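Local coordinates for protein transcriptional regulator (TetR/AcrR family) (Bacillus halodurans, PDB 5GP9) that probably represses transcription of fatty acid degradation genes as a dimeric TetR-family regulator, binding operator DNA and responding to a fatty acyl effector, at residues A[166-169]-A[170-174]; A[134-137]-A[138-142]; A[111-114]-A[115-118]; A[36-39]-A[40-44]; A[83-86]-A[87-91]. All blocks are in the same frame, centred on the assembly; numbering follows the deposited sequence.

The five contacts are all local and follow a largely helical chain from the DNA-binding region to the effector domain. Interaction 5, next to the bound palmitic acid, is the buried one: apolar side chains along a regular helix and a histidine facing the acyl chain. Interactions 3 and 2 lie near the start and end of the same helix, 113-139, their centres about 34 Å apart; a side-chain N-cap opens it and a glycine-containing turn closes it. Interaction 1 ends helix 149-169, with sulfur and aromatic rings packed beside the backbone caps. Interaction 4, a surface contact in the helix-turn-helix region, relies on small aliphatic groups and a water.

Interaction 1 of 5, residues A[166-169]-A[170-174]; sequences NWVM and KDCKY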
loop_
_atom_site.group_PDB
_atom_site.type_symbol
_atom_site.label_atom_id
_atom_site.label_comp_id
_atom_site.label_asym_id
_atom_site.label_seq_id
_atom_site.Cartn_x
_atom_site.Cartn_y
_atom_site.Cartn_z
ATOM N N ASN A 166 3.256 8.514 1.122
ATOM C CA ASN A 166 4.404 9.282 0.802
ATOM C C ASN A 166 4.482 10.622 1.592
ATOM O O ASN A 166 5.576 11.009 1.995
ATOM C CB ASN A 166 4.500 9.449 -0.712
ATOM C CG ASN A 166 5.199 8.222 -1.340
ATOM O OD1 ASN A 166 6.438 8.138 -1.338
ATOM N ND2 ASN A 166 4.428 7.235 -1.779
ATOM N N TRP A 167 3.328 11.204 1.863
ATOM C CA TRP A 167 3.201 12.464 2.606
ATOM C C TRP A 167 3.590 12.192 4.061
ATOM O O TRP A 167 4.417 12.888 4.660
ATOM C CB TRP A 167 1.809 12.949 2.455
ATOM C CG TRP A 167 1.276 13.998 3.378
ATOM C CD1 TRP A 167 1.540 15.383 3.351
ATOM C CD2 TRP A 167 0.380 13.785 4.453
ATOM N NE1 TRP A 167 0.851 16.001 4.349
ATOM C CE2 TRP A 167 0.128 15.055 5.047
ATOM C CE3 TRP A 167 -0.285 12.638 4.963
ATOM C CZ2 TRP A 167 -0.738 15.206 6.108
ATOM C CZ3 TRP A 167 -1.172 12.795 6.006
ATOM C CH2 TRP A 167 -1.417 14.056 6.562
ATOM N N VAL A 168 3.077 11.090 4.628
ATOM C CA VAL A 168 3.504 10.642 5.978
ATOM C C VAL A 168 4.997 10.346 6.093
ATOM O O VAL A 168 5.617 10.760 7.085
ATOM C CB VAL A 168 2.663 9.465 6.498
ATOM C CG1 VAL A 168 3.286 8.841 7.740
ATOM C CG2 VAL A 168 1.243 9.859 6.767
ATOM N N MET A 169 5.629 9.743 5.093
ATOM C CA MET A 169 7.043 9.465 5.098
ATOM C C MET A 169 7.835 10.741 4.972
ATOM O O MET A 169 8.978 10.731 5.370
ATOM C CB MET A 169 7.502 8.499 4.011
ATOM C CG MET A 169 6.906 7.109 4.022
ATOM S SD MET A 169 6.866 6.421 2.292
ATOM C CE MET A 169 8.480 6.781 1.538
ATOM N N LYS A 170 7.215 11.812 4.538
ATOM C CA LYS A 170 7.831 13.161 4.492
ATOM C C LYS A 170 7.340 14.061 5.643
ATOM O O LYS A 170 7.279 15.316 5.557
ATOM C CB LYS A 170 7.581 13.775 3.116
ATOM C CG LYS A 170 8.278 13.084 1.945
ATOM C CD LYS A 170 9.797 13.058 2.058
ATOM C CE LYS A 170 10.475 12.314 0.915
ATOM N NZ LYS A 170 11.896 12.096 1.294
ATOM N N ASP A 171 7.017 13.417 6.780
ATOM C CA ASP A 171 6.638 14.121 7.994
ATOM C C ASP A 171 5.496 15.016 7.882
ATOM O O ASP A 171 5.410 16.020 8.613
ATOM C CB ASP A 171 7.868 14.883 8.603
ATOM C CG ASP A 171 8.971 13.945 9.022
ATOM O OD1 ASP A 171 8.675 12.990 9.721
ATOM O OD2 ASP A 171 10.131 14.097 8.632
ATOM N N CYS A 172 4.591 14.710 6.951
ATOM C CA CYS A 172 3.376 15.484 6.689
ATOM C C CYS A 172 3.637 16.964 6.465
ATOM O O CYS A 172 2.820 17.758 6.832
ATOM C CB CYS A 172 2.347 15.284 7.802
ATOM S SG CYS A 172 1.920 13.557 8.181
ATOM N N LYS A 173 4.770 17.320 5.873
ATOM C CA LYS A 173 5.246 18.746 5.895
ATOM C C LYS A 173 4.605 19.661 4.849
ATOM O O LYS A 173 4.655 20.886 4.970
ATOM C CB LYS A 173 6.752 18.816 5.732
ATOM C CG LYS A 173 7.286 18.485 4.344
ATOM C CD LYS A 173 8.707 18.904 4.148
ATOM C CE LYS A 173 9.705 18.212 5.037
ATOM N NZ LYS A 173 10.055 16.873 4.526
ATOM N N TYR A 174 4.026 19.067 3.804
ATOM C CA TYR A 174 3.292 19.792 2.802
ATOM C C TYR A 174 1.806 19.539 2.908
ATOM O O TYR A 174 1.349 18.645 3.642
ATOM C CB TYR A 174 3.825 19.473 1.448
ATOM C CG TYR A 174 3.839 17.985 1.034
ATOM C CD1 TYR A 174 4.929 17.213 1.294
ATOM C CD2 TYR A 174 2.756 17.411 0.383
ATOM C CE1 TYR A 174 4.982 15.898 0.945
ATOM C CE2 TYR A 174 2.803 16.067 -0.007
ATOM C CZ TYR A 174 3.902 15.327 0.322
ATOM O OH TYR A 174 4.064 14.010 -0.041
HETATM O O HOH W 1 6.260 12.822 -0.513
#
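Trp167 places CG anti to its backbone N (chi1 164°) and thereby brings the indole back beside the chain leaving helix 149-169, while Cys172 keeps SG on the side of its own backbone N (chi1 -54°) and lowers the sulfur onto that indole. SG stands almost squarely above the six-membered ring, 3.6 Å from its centroid, a cysteine sulfur-aromatic contact. Over the five-membered ring of the indole sits Cys172 CA, making a CH-pi contact at 3.7 Å from the centroid, so that one residue runs along the face. A methyl of Val168, CG2, touches the sulfur at 4.0 Å. The helix ends here in a Schellman motif, which returns Cys172 to the indole: Asp171 takes positive phi, Cys172 N returns to Trp167 O (2.9 Å), and Asp171 N bonds to Val168 O (3.0 Å). Beyond the turn Tyr174 reaches the edge of the indole. Trp167 NE1 donates to Tyr174 O at 2.8 Å, with the oxygen near the ring plane; the N-H...O angle is 138°. The same edge points CD1 at the face of the Tyr174 ring, a T-shaped pair with centroids 4.9 Å apart. A water links Tyr174 OH to Asn166 O, weakly at the latter. His98 adds a further edge-to-face partner for the tryptophan, and Ala101 of helix 98-107 packs on both Trp167 and Val168. Tyr174 also rests against Arg150 of the second subunit.

Interaction 2 of 5, residues A[134-137]-A[138-142]; sequences LMEG and KEKGY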
loop_
_atom_site.group_PDB
_atom_site.type_symbol
_atom_site.label_atom_id
_atom_site.label_comp_id
_atom_site.label_asym_id
_atom_site.label_seq_id
_atom_site.Cartn_x
_atom_site.Cartn_y
_atom_site.Cartn_z
ATOM N N LEU A 134 -18.309 3.688 -8.761
ATOM C CA LEU A 134 -17.902 3.227 -10.029
ATOM C C LEU A 134 -19.096 2.668 -10.852
ATOM O O LEU A 134 -19.137 2.862 -12.080
ATOM C CB LEU A 134 -16.850 2.145 -9.854
ATOM C CG LEU A 134 -15.502 2.751 -9.422
ATOM C CD1 LEU A 134 -14.639 1.627 -8.900
ATOM C CD2 LEU A 134 -14.782 3.377 -10.579
ATOM N N MET A 135 -19.912 1.879 -10.168
ATOM C CA MET A 135 -21.155 1.324 -10.759
ATOM C C MET A 135 -22.075 2.422 -11.289
ATOM O O MET A 135 -22.607 2.298 -12.410
ATOM C CB MET A 135 -21.930 0.511 -9.711
ATOM C CG MET A 135 -21.346 -0.825 -9.298
ATOM S SD MET A 135 -20.640 -1.760 -10.657
ATOM C CE MET A 135 -22.177 -2.294 -11.487
ATOM N N GLU A 136 -22.287 3.455 -10.451
ATOM C CA GLU A 136 -23.039 4.680 -10.817
ATOM C C GLU A 136 -22.480 5.363 -12.027
ATOM O O GLU A 136 -23.198 5.669 -13.033
ATOM C CB GLU A 136 -23.095 5.639 -9.627
ATOM C CG GLU A 136 -24.014 6.797 -9.848
ATOM C CD GLU A 136 -24.101 7.778 -8.695
ATOM O OE1 GLU A 136 -23.659 7.471 -7.554
ATOM O OE2 GLU A 136 -24.654 8.878 -8.988
ATOM N N GLY A 137 -21.181 5.622 -11.978
ATOM C CA GLY A 137 -20.548 6.301 -13.062
ATOM C C GLY A 137 -20.622 5.554 -14.366
ATOM O O GLY A 137 -20.690 6.177 -15.456
ATOM N N LYS A 138 -20.518 4.238 -14.295
ATOM C CA LYS A 138 -20.648 3.440 -15.506
ATOM C C LYS A 138 -22.079 3.577 -16.050
ATOM O O LYS A 138 -22.261 3.913 -17.243
ATOM C CB LYS A 138 -20.291 1.972 -15.260
ATOM C CG LYS A 138 -18.769 1.748 -15.260
ATOM C CD LYS A 138 -18.377 0.282 -15.340
ATOM C CE LYS A 138 -18.247 -0.390 -14.009
ATOM N NZ LYS A 138 -18.032 -1.848 -14.253
ATOM N N GLU A 139 -23.049 3.328 -15.184
ATOM C CA GLU A 139 -24.478 3.349 -15.567
ATOM C C GLU A 139 -24.879 4.697 -16.263
ATOM O O GLU A 139 -25.644 4.670 -17.233
ATOM C CB GLU A 139 -25.360 2.985 -14.330
ATOM C CG GLU A 139 -26.868 2.748 -14.567
ATOM C CD GLU A 139 -27.223 1.369 -15.172
ATOM O OE1 GLU A 139 -26.456 0.391 -14.985
ATOM O OE2 GLU A 139 -28.299 1.254 -15.825
ATOM N N LYS A 140 -24.320 5.835 -15.839
ATOM C CA LYS A 140 -24.625 7.157 -16.405
ATOM C C LYS A 140 -23.633 7.614 -17.443
ATOM O O LYS A 140 -23.609 8.779 -17.823
ATOM C CB LYS A 140 -24.703 8.207 -15.276
ATOM C CG LYS A 140 -25.580 7.772 -14.098
ATOM C CD LYS A 140 -25.809 8.884 -13.068
ATOM C CE LYS A 140 -26.680 8.513 -11.863
ATOM N NZ LYS A 140 -27.653 7.445 -12.173
ATOM N N GLY A 141 -22.739 6.733 -17.890
ATOM C CA GLY A 141 -21.927 7.034 -19.045
ATOM C C GLY A 141 -20.699 7.876 -18.795
ATOM O O GLY A 141 -19.989 8.175 -19.728
ATOM N N TYR A 142 -20.401 8.186 -17.529
ATOM C CA TYR A 142 -19.231 8.976 -17.196
ATOM C C TYR A 142 -17.921 8.137 -17.181
ATOM O O TYR A 142 -16.856 8.611 -17.666
ATOM C CB TYR A 142 -19.402 9.632 -15.850
ATOM C CG TYR A 142 -18.261 10.596 -15.545
ATOM C CD1 TYR A 142 -17.990 11.685 -16.390
ATOM C CD2 TYR A 142 -17.444 10.425 -14.416
ATOM C CE1 TYR A 142 -16.967 12.591 -16.107
ATOM C CE2 TYR A 142 -16.442 11.329 -14.112
ATOM C CZ TYR A 142 -16.180 12.398 -14.966
ATOM O OH TYR A 142 -15.176 13.293 -14.661
#
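Between Leu134 and Lys140 the backbone keeps alpha-helical bonding to the end of helix 113-139, with Lys138 N to Leu134 O and Glu139 N to Met135 O both at 3.0 Å, before it turns out of the helix. The closing turn has the bond pattern of a Schellman motif: Gly141, at positive phi, gives its N to Lys138 O (2.9 Å), and Tyr142 N reaches back to Gly137 O in a weak bond, bent to 128°. Lys138 lays CG against Leu134 O at 3.4 Å, and its ammonium leads on to Leu147 O and Thr149 OG1, which ties the helix end to the start of helix 149-169. Glu136 has CG anti to the backbone N (chi1 -171°) and runs out extended beyond it, and the Lys140 side chain crosses it. They meet through the lysine methylene; the carboxylate has other partners, Lys82 of helix 79-95 in a salt bridge at OE2 and a glycerol, probably from the crystallisation liquor, at OE1. Lys140 NZ remains 4.6 Å from Glu136 OE2, whereas the methylene CE comes within 3.5 Å of that same oxygen.

Interaction 3 of 5, residues A[111-114]-A[115-118]; sequences SNTE and LRLK
An N-terminal helix cap joins Asn112 to Leu115 at the start of helix 113-139, a surface contact in the C-terminal domain of this TetR-family protein. Asn112 is the N-cap residue. Its CG lies anti to the backbone N (chi1 -180°), which turns OD1 toward the N-H groups of the first helical turn. Leu115 N gives a nearly straight bond to Asn112 OD1 (3.0 Å, 174°), approaching from well above the plane of the amide rather than along a lone pair; Glu114 N adds a weak bond to the same oxygen. One acceptor thus serves two N-H groups. The methylene Leu115 CB presses on the amide carbon, Asn112 CG, at 3.6 Å, with the two side chains roughly perpendicular. Farther round the turn Arg116 folds back toward the residues before the helix. Its NH2 donates to Ser111 O at 2.8 Å, a weak bond at 128° that meets the guanidinium at its edge, while NE makes another weak bond to Gln110 O. Thr113 CA packs over a guanidinium face, 3.4 Å from Arg116 NH2. Leu117 N bonds to Thr113 O at 3.1 Å. Leu115 is buried against Glu51 and Ile55 of helix 50-74, whereas Arg116 and Leu117 lie beside Met169 of the second subunit, which puts this helix start between helix 50-74 of its own chain and the second subunit.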
loop_
_atom_site.group_PDB
_atom_site.type_symbol
_atom_site.label_atom_id
_atom_site.label_comp_id
_atom_site.label_asym_id
_atom_site.label_seq_id
_atom_site.Cartn_x
_atom_site.Cartn_y
_atom_site.Cartn_z
ATOM N N SER A 111 2.449 -7.559 10.032
ATOM C CA SER A 111 2.498 -8.895 9.438
ATOM C C SER A 111 1.726 -9.956 10.289
ATOM O O SER A 111 1.617 -11.144 9.891
ATOM C CB SER A 111 3.961 -9.282 9.175
ATOM O OG SER A 111 4.816 -8.764 10.185
ATOM N N ASN A 112 1.185 -9.532 11.438
ATOM C CA ASN A 112 0.269 -10.364 12.203
ATOM C C ASN A 112 -0.891 -10.778 11.295
ATOM O O ASN A 112 -1.755 -9.974 10.981
ATOM C CB ASN A 112 -0.222 -9.602 13.449
ATOM C CG ASN A 112 -1.177 -10.423 14.300
ATOM O OD1 ASN A 112 -1.992 -11.220 13.784
ATOM N ND2 ASN A 112 -1.094 -10.231 15.613
ATOM N N THR A 113 -0.904 -12.037 10.871
ATOM C CA THR A 113 -1.888 -12.503 9.889
ATOM C C THR A 113 -3.356 -12.258 10.293
ATOM O O THR A 113 -4.209 -11.938 9.442
ATOM C CB THR A 113 -1.694 -14.002 9.543
ATOM O OG1 THR A 113 -2.658 -14.381 8.550
ATOM C CG2 THR A 113 -1.841 -14.928 10.784
ATOM N N GLU A 114 -3.663 -12.400 11.573
ATOM C CA GLU A 114 -5.049 -12.291 11.992
ATOM C C GLU A 114 -5.438 -10.850 12.312
ATOM O O GLU A 114 -6.566 -10.453 12.079
ATOM C CB GLU A 114 -5.364 -13.328 13.076
ATOM C CG GLU A 114 -5.113 -14.731 12.516
ATOM C CD GLU A 114 -5.683 -15.849 13.366
ATOM O OE1 GLU A 114 -6.538 -16.627 12.824
ATOM O OE2 GLU A 114 -5.253 -15.955 14.560
ATOM N N LEU A 115 -4.493 -10.030 12.736
ATOM C CA LEU A 115 -4.732 -8.577 12.768
ATOM C C LEU A 115 -4.970 -8.004 11.362
ATOM O O LEU A 115 -5.895 -7.211 11.143
ATOM C CB LEU A 115 -3.545 -7.904 13.398
ATOM C CG LEU A 115 -3.604 -6.401 13.479
ATOM C CD1 LEU A 115 -4.645 -5.951 14.479
ATOM C CD2 LEU A 115 -2.234 -5.904 13.839
ATOM N N ARG A 116 -4.159 -8.457 10.428
ATOM C CA ARG A 116 -4.237 -8.054 9.052
ATOM C C ARG A 116 -5.587 -8.401 8.459
ATOM O O ARG A 116 -6.142 -7.634 7.750
ATOM C CB ARG A 116 -3.090 -8.669 8.262
ATOM C CG ARG A 116 -3.065 -8.279 6.802
ATOM C CD ARG A 116 -1.693 -8.419 6.149
ATOM N NE ARG A 116 -0.744 -9.276 6.862
ATOM C CZ ARG A 116 -0.732 -10.607 6.849
ATOM N NH1 ARG A 116 -1.658 -11.280 6.187
ATOM N NH2 ARG A 116 0.214 -11.277 7.516
ATOM N N LEU A 117 -6.119 -9.567 8.786
ATOM C CA LEU A 117 -7.433 -9.945 8.341
ATOM C C LEU A 117 -8.540 -9.020 8.860
ATOM O O LEU A 117 -9.436 -8.672 8.123
ATOM C CB LEU A 117 -7.707 -11.402 8.810
ATOM C CG LEU A 117 -6.870 -12.494 8.100
ATOM C CD1 LEU A 117 -7.218 -13.901 8.670
ATOM C CD2 LEU A 117 -7.075 -12.418 6.585
ATOM N N LYS A 118 -8.469 -8.690 10.142
ATOM C CA LYS A 118 -9.438 -7.789 10.763
ATOM C C LYS A 118 -9.380 -6.387 10.133
ATOM O O LYS A 118 -10.388 -5.772 9.790
ATOM C CB LYS A 118 -9.178 -7.683 12.253
ATOM C CG LYS A 118 -9.552 -8.967 12.970
ATOM C CD LYS A 118 -9.650 -8.717 14.480
ATOM C CE LYS A 118 -9.515 -10.021 15.249
ATOM N NZ LYS A 118 -8.102 -10.470 15.413
#

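Interaction 4 of 5, residues A[36-39]-A[40-44]; sequences AGVA and DGTIY
Val38 meets Thr42 and Ile43 across the turn of the predicted helix-turn-helix motif, between helix 29-36 and helix 40-46, the latter probably the recognition helix as in other TetR-family repressors. From the start of the side chain, Val38 CB touches Thr42 CB at 3.8 Å. Its CG1 branch meets the methyl of Thr42, CG2, at 4.1 Å, and the other branch, CG2, goes to Ile43 CD1 at 3.8 Å. The valine therefore straddles two consecutive residues of the helix, crossing each side chain at about a right angle. Gly37, at positive phi, ends the preceding helix in a Schellman motif and lets the chain turn toward this contact. Ala39 occupies the N-cap position, but its methyl cannot accept a bond, and the first turn is closed by the backbone bond Thr42 N to Ala39 O at 2.9 Å, coming from above the carbonyl plane. Ile43 also packs on Ile11 of helix 8-26 and on Val29, while Val38 also touches Gln10, so the small apolar cluster joins the three helices of the DNA-binding region. Thr42 holds OG1 beside its own backbone N (chi1 -56°), which leaves CG2 for the valine and presents the hydroxyl to water. That water accepts from Ala39 N at 3.2 Å and lies 2.7 Å from Thr42 OG1.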
loop_
_atom_site.group_PDB
_atom_site.type_symbol
_atom_site.label_atom_id
_atom_site.label_comp_id
_atom_site.label_asym_id
_atom_site.label_seq_id
_atom_site.Cartn_x
_atom_site.Cartn_y
_atom_site.Cartn_z
ATOM N N ALA A 36 -4.663 9.068 28.578
ATOM C CA ALA A 36 -6.102 9.185 28.633
ATOM C C ALA A 36 -6.589 9.765 30.000
ATOM O O ALA A 36 -7.750 9.990 30.140
ATOM C CB ALA A 36 -6.772 7.843 28.436
ATOM N N GLY A 37 -5.690 9.876 30.962
ATOM C CA GLY A 37 -6.019 10.372 32.301
ATOM C C GLY A 37 -6.814 9.403 33.140
ATOM O O GLY A 37 -7.690 9.824 33.965
ATOM N N VAL A 38 -6.529 8.107 32.959
ATOM C CA VAL A 38 -7.347 7.061 33.606
ATOM C C VAL A 38 -6.456 6.019 34.226
ATOM O O VAL A 38 -5.242 5.980 33.933
ATOM C CB VAL A 38 -8.361 6.410 32.684
ATOM C CG1 VAL A 38 -9.415 7.377 32.185
ATOM C CG2 VAL A 38 -7.665 5.679 31.513
ATOM N N ALA A 39 -7.025 5.297 35.198
ATOM C CA ALA A 39 -6.346 4.088 35.781
ATOM C C ALA A 39 -6.284 2.971 34.720
ATOM O O ALA A 39 -7.181 2.840 33.894
ATOM C CB ALA A 39 -7.094 3.592 37.012
ATOM N N ASP A 40 -5.249 2.121 34.752
ATOM C CA ASP A 40 -5.195 0.933 33.849
ATOM C C ASP A 40 -6.476 0.110 33.760
ATOM O O ASP A 40 -6.917 -0.296 32.633
ATOM C CB ASP A 40 -4.007 0.032 34.224
ATOM C CG ASP A 40 -2.690 0.711 34.017
ATOM O OD1 ASP A 40 -2.698 1.899 33.649
ATOM O OD2 ASP A 40 -1.630 0.076 34.226
ATOM N N GLY A 41 -7.111 -0.111 34.910
ATOM C CA GLY A 41 -8.330 -0.836 34.981
ATOM C C GLY A 41 -9.484 -0.234 34.231
ATOM O O GLY A 41 -10.366 -0.958 33.773
ATOM N N THR A 42 -9.489 1.092 34.096
ATOM C CA THR A 42 -10.522 1.748 33.314
ATOM C C THR A 42 -10.375 1.312 31.841
ATOM O O THR A 42 -11.377 1.020 31.207
ATOM C CB THR A 42 -10.453 3.278 33.442
ATOM O OG1 THR A 42 -10.522 3.658 34.824
ATOM C CG2 THR A 42 -11.579 3.944 32.684
ATOM N N ILE A 43 -9.136 1.157 31.361
ATOM C CA ILE A 43 -8.931 0.680 29.947
ATOM C C ILE A 43 -9.599 -0.667 29.755
ATOM O O ILE A 43 -10.265 -0.910 28.764
ATOM C CB ILE A 43 -7.451 0.589 29.448
ATOM C CG1 ILE A 43 -6.659 1.859 29.663
ATOM C CG2 ILE A 43 -7.418 0.293 27.932
ATOM C CD1 ILE A 43 -7.172 3.032 28.883
ATOM N N TYR A 44 -9.476 -1.574 30.733
ATOM C CA TYR A 44 -9.867 -2.951 30.509
ATOM C C TYR A 44 -11.326 -3.139 30.691
ATOM O O TYR A 44 -11.847 -4.134 30.306
ATOM C CB TYR A 44 -9.062 -3.916 31.392
ATOM C CG TYR A 44 -7.604 -3.941 31.077
ATOM C CD1 TYR A 44 -7.150 -4.565 29.919
ATOM C CD2 TYR A 44 -6.662 -3.451 31.955
ATOM C CE1 TYR A 44 -5.803 -4.613 29.609
ATOM C CE2 TYR A 44 -5.293 -3.528 31.665
ATOM C CZ TYR A 44 -4.886 -4.139 30.483
ATOM O OH TYR A 44 -3.577 -4.191 30.117
HETATM O O HOH W 2 -10.091 6.141 35.813
#

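Interaction 5 of 5, residues A[83-86]-A[87-91]; sequences LKIL and VNMHF. With PLM (palmitic acid), chain E.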
loop_
_atom_site.group_PDB
_atom_site.type_symbol
_atom_site.label_atom_id
_atom_site.label_comp_id
_atom_site.label_asym_id
_atom_site.label_seq_id
_atom_site.Cartn_x
_atom_site.Cartn_y
_atom_site.Cartn_z
ATOM N N LEU A 83 -16.461 11.641 -7.283
ATOM C CA LEU A 83 -15.079 11.140 -7.155
ATOM C C LEU A 83 -14.231 12.266 -6.510
ATOM O O LEU A 83 -13.375 11.986 -5.643
ATOM C CB LEU A 83 -14.472 10.679 -8.507
ATOM C CG LEU A 83 -13.025 10.088 -8.463
ATOM C CD1 LEU A 83 -12.991 8.884 -7.545
ATOM C CD2 LEU A 83 -12.580 9.655 -9.849
ATOM N N LYS A 84 -14.457 13.541 -6.878
ATOM C CA LYS A 84 -13.680 14.582 -6.336
ATOM C C LYS A 84 -13.962 14.724 -4.850
ATOM O O LYS A 84 -13.015 14.893 -4.131
ATOM C CB LYS A 84 -13.874 15.926 -7.069
ATOM C CG LYS A 84 -12.937 17.015 -6.560
ATOM C CD LYS A 84 -13.081 18.361 -7.288
ATOM C CE LYS A 84 -12.540 18.346 -8.718
ATOM N NZ LYS A 84 -11.066 18.162 -8.793
ATOM N N ILE A 85 -15.236 14.545 -4.420
ATOM C CA ILE A 85 -15.647 14.513 -3.031
ATOM C C ILE A 85 -14.963 13.414 -2.219
ATOM O O ILE A 85 -14.469 13.650 -1.107
ATOM C CB ILE A 85 -17.186 14.346 -2.904
ATOM C CG1 ILE A 85 -17.836 15.711 -3.239
ATOM C CG2 ILE A 85 -17.622 13.902 -1.506
ATOM C CD1 ILE A 85 -19.359 15.684 -3.342
ATOM N N LEU A 86 -14.826 12.272 -2.859
ATOM C CA LEU A 86 -14.171 11.117 -2.210
ATOM C C LEU A 86 -12.676 11.395 -2.042
ATOM O O LEU A 86 -12.166 11.213 -0.933
ATOM C CB LEU A 86 -14.425 9.818 -2.992
ATOM C CG LEU A 86 -13.873 8.533 -2.347
ATOM C CD1 LEU A 86 -14.835 7.344 -2.494
ATOM C CD2 LEU A 86 -12.544 8.282 -3.020
ATOM N N VAL A 87 -11.988 11.856 -3.075
ATOM C CA VAL A 87 -10.549 12.184 -2.960
ATOM C C VAL A 87 -10.301 13.269 -1.898
ATOM O O VAL A 87 -9.430 13.177 -1.056
ATOM C CB VAL A 87 -9.992 12.575 -4.330
ATOM C CG1 VAL A 87 -8.573 13.022 -4.262
ATOM C CG2 VAL A 87 -10.140 11.353 -5.291
ATOM N N ASN A 88 -11.111 14.314 -1.984
ATOM C CA ASN A 88 -11.015 15.409 -1.071
ATOM C C ASN A 88 -11.256 15.020 0.371
ATOM O O ASN A 88 -10.436 15.358 1.208
ATOM C CB ASN A 88 -11.926 16.535 -1.556
ATOM C CG ASN A 88 -11.826 17.740 -0.678
ATOM O OD1 ASN A 88 -10.745 18.371 -0.585
ATOM N ND2 ASN A 88 -12.908 18.020 0.064
ATOM N N MET A 89 -12.266 14.196 0.671
ATOM C CA MET A 89 -12.518 13.717 2.034
ATOM C C MET A 89 -11.485 12.720 2.550
ATOM O O MET A 89 -11.137 12.760 3.720
ATOM C CB MET A 89 -13.911 13.095 2.118
ATOM C CG MET A 89 -15.038 14.110 2.026
ATOM S SD MET A 89 -15.154 15.102 3.559
ATOM C CE MET A 89 -15.196 13.832 4.804
ATOM N N HIS A 90 -10.941 11.842 1.698
ATOM C CA HIS A 90 -9.850 10.996 2.117
ATOM C C HIS A 90 -8.649 11.796 2.594
ATOM O O HIS A 90 -8.086 11.541 3.662
ATOM C CB HIS A 90 -9.516 10.006 0.946
ATOM C CG HIS A 90 -8.524 8.915 1.267
ATOM N ND1 HIS A 90 -8.702 7.609 0.867
ATOM C CD2 HIS A 90 -7.363 8.921 1.962
ATOM C CE1 HIS A 90 -7.659 6.892 1.231
ATOM N NE2 HIS A 90 -6.843 7.649 1.920
ATOM N N PHE A 91 -8.250 12.793 1.796
ATOM C CA PHE A 91 -7.042 13.538 2.035
ATOM C C PHE A 91 -7.341 14.477 3.237
ATOM O O PHE A 91 -6.440 14.664 4.103
ATOM C CB PHE A 91 -6.630 14.342 0.761
ATOM C CG PHE A 91 -5.893 13.505 -0.293
ATOM C CD1 PHE A 91 -5.772 12.117 -0.176
ATOM C CD2 PHE A 91 -5.427 14.090 -1.400
ATOM C CE1 PHE A 91 -5.121 11.372 -1.152
ATOM C CE2 PHE A 91 -4.816 13.394 -2.400
ATOM C CZ PHE A 91 -4.671 12.005 -2.295
HETATM C C1 PLM E . -3.634 -2.721 1.380
HETATM O O1 PLM E . -3.705 -1.683 0.689
HETATM O O2 PLM E . -3.007 -3.688 0.946
HETATM C C2 PLM E . -4.305 -2.837 2.751
HETATM C C3 PLM E . -3.710 -1.831 3.761
HETATM C C4 PLM E . -4.121 -2.002 5.245
HETATM C C5 PLM E . -5.040 -0.969 5.965
HETATM C C6 PLM E . -5.218 0.379 5.270
HETATM C C7 PLM E . -5.794 1.498 6.121
HETATM C C8 PLM E . -5.737 2.761 5.324
HETATM C C9 PLM E . -7.056 3.309 4.887
HETATM C CA PLM E . -7.117 4.735 5.248
HETATM C CB PLM E . -8.364 5.283 4.585
HETATM C CC PLM E . -8.503 6.740 4.982
HETATM C CD PLM E . -8.448 6.823 6.512
HETATM C CE PLM E . -9.513 7.624 7.215
HETATM C CF PLM E . -9.690 6.971 8.586
HETATM C CG PLM E . -10.599 7.839 9.384
#
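The fatty-acid pocket of the C-terminal TetR domain, probably the effector site, is lined here by His90 of helix 79-95, one ring face against the palmitic acid. Regular helical bonds hold the turn that carries it: His90 N to Leu86 O at 3.0 Å, and Val87 N to Leu83 O at 2.9 Å with an angle of 173°. Side-chain contacts within the turn are slight. Leu83 CD1 reaches Val87 CG2 only at 4.4 Å, and Met89 lays CG against Ile85 O at 3.2 Å, its chain bending beyond CG. Neighbouring helices surround them: Ile85 and Met89 face helix 50-74, Phe91 packs on Leu160, Val163 and Val164, and Leu86 meets Tyr126 and Leu130. CG of His90 extends anti to the backbone N (chi1 -172°), away from Leu86 and into the pocket. There ND1 is hydrogen-bonded to Tyr126 OH, which should fix the rotation of the imidazole. Contact is with the half of the acyl chain remote from the carboxylate, the closest pair being His90 NE2 and palmitic acid atom CC at 3.6 Å, with His90 CE1 3.8 Å from atom CB of the same chain.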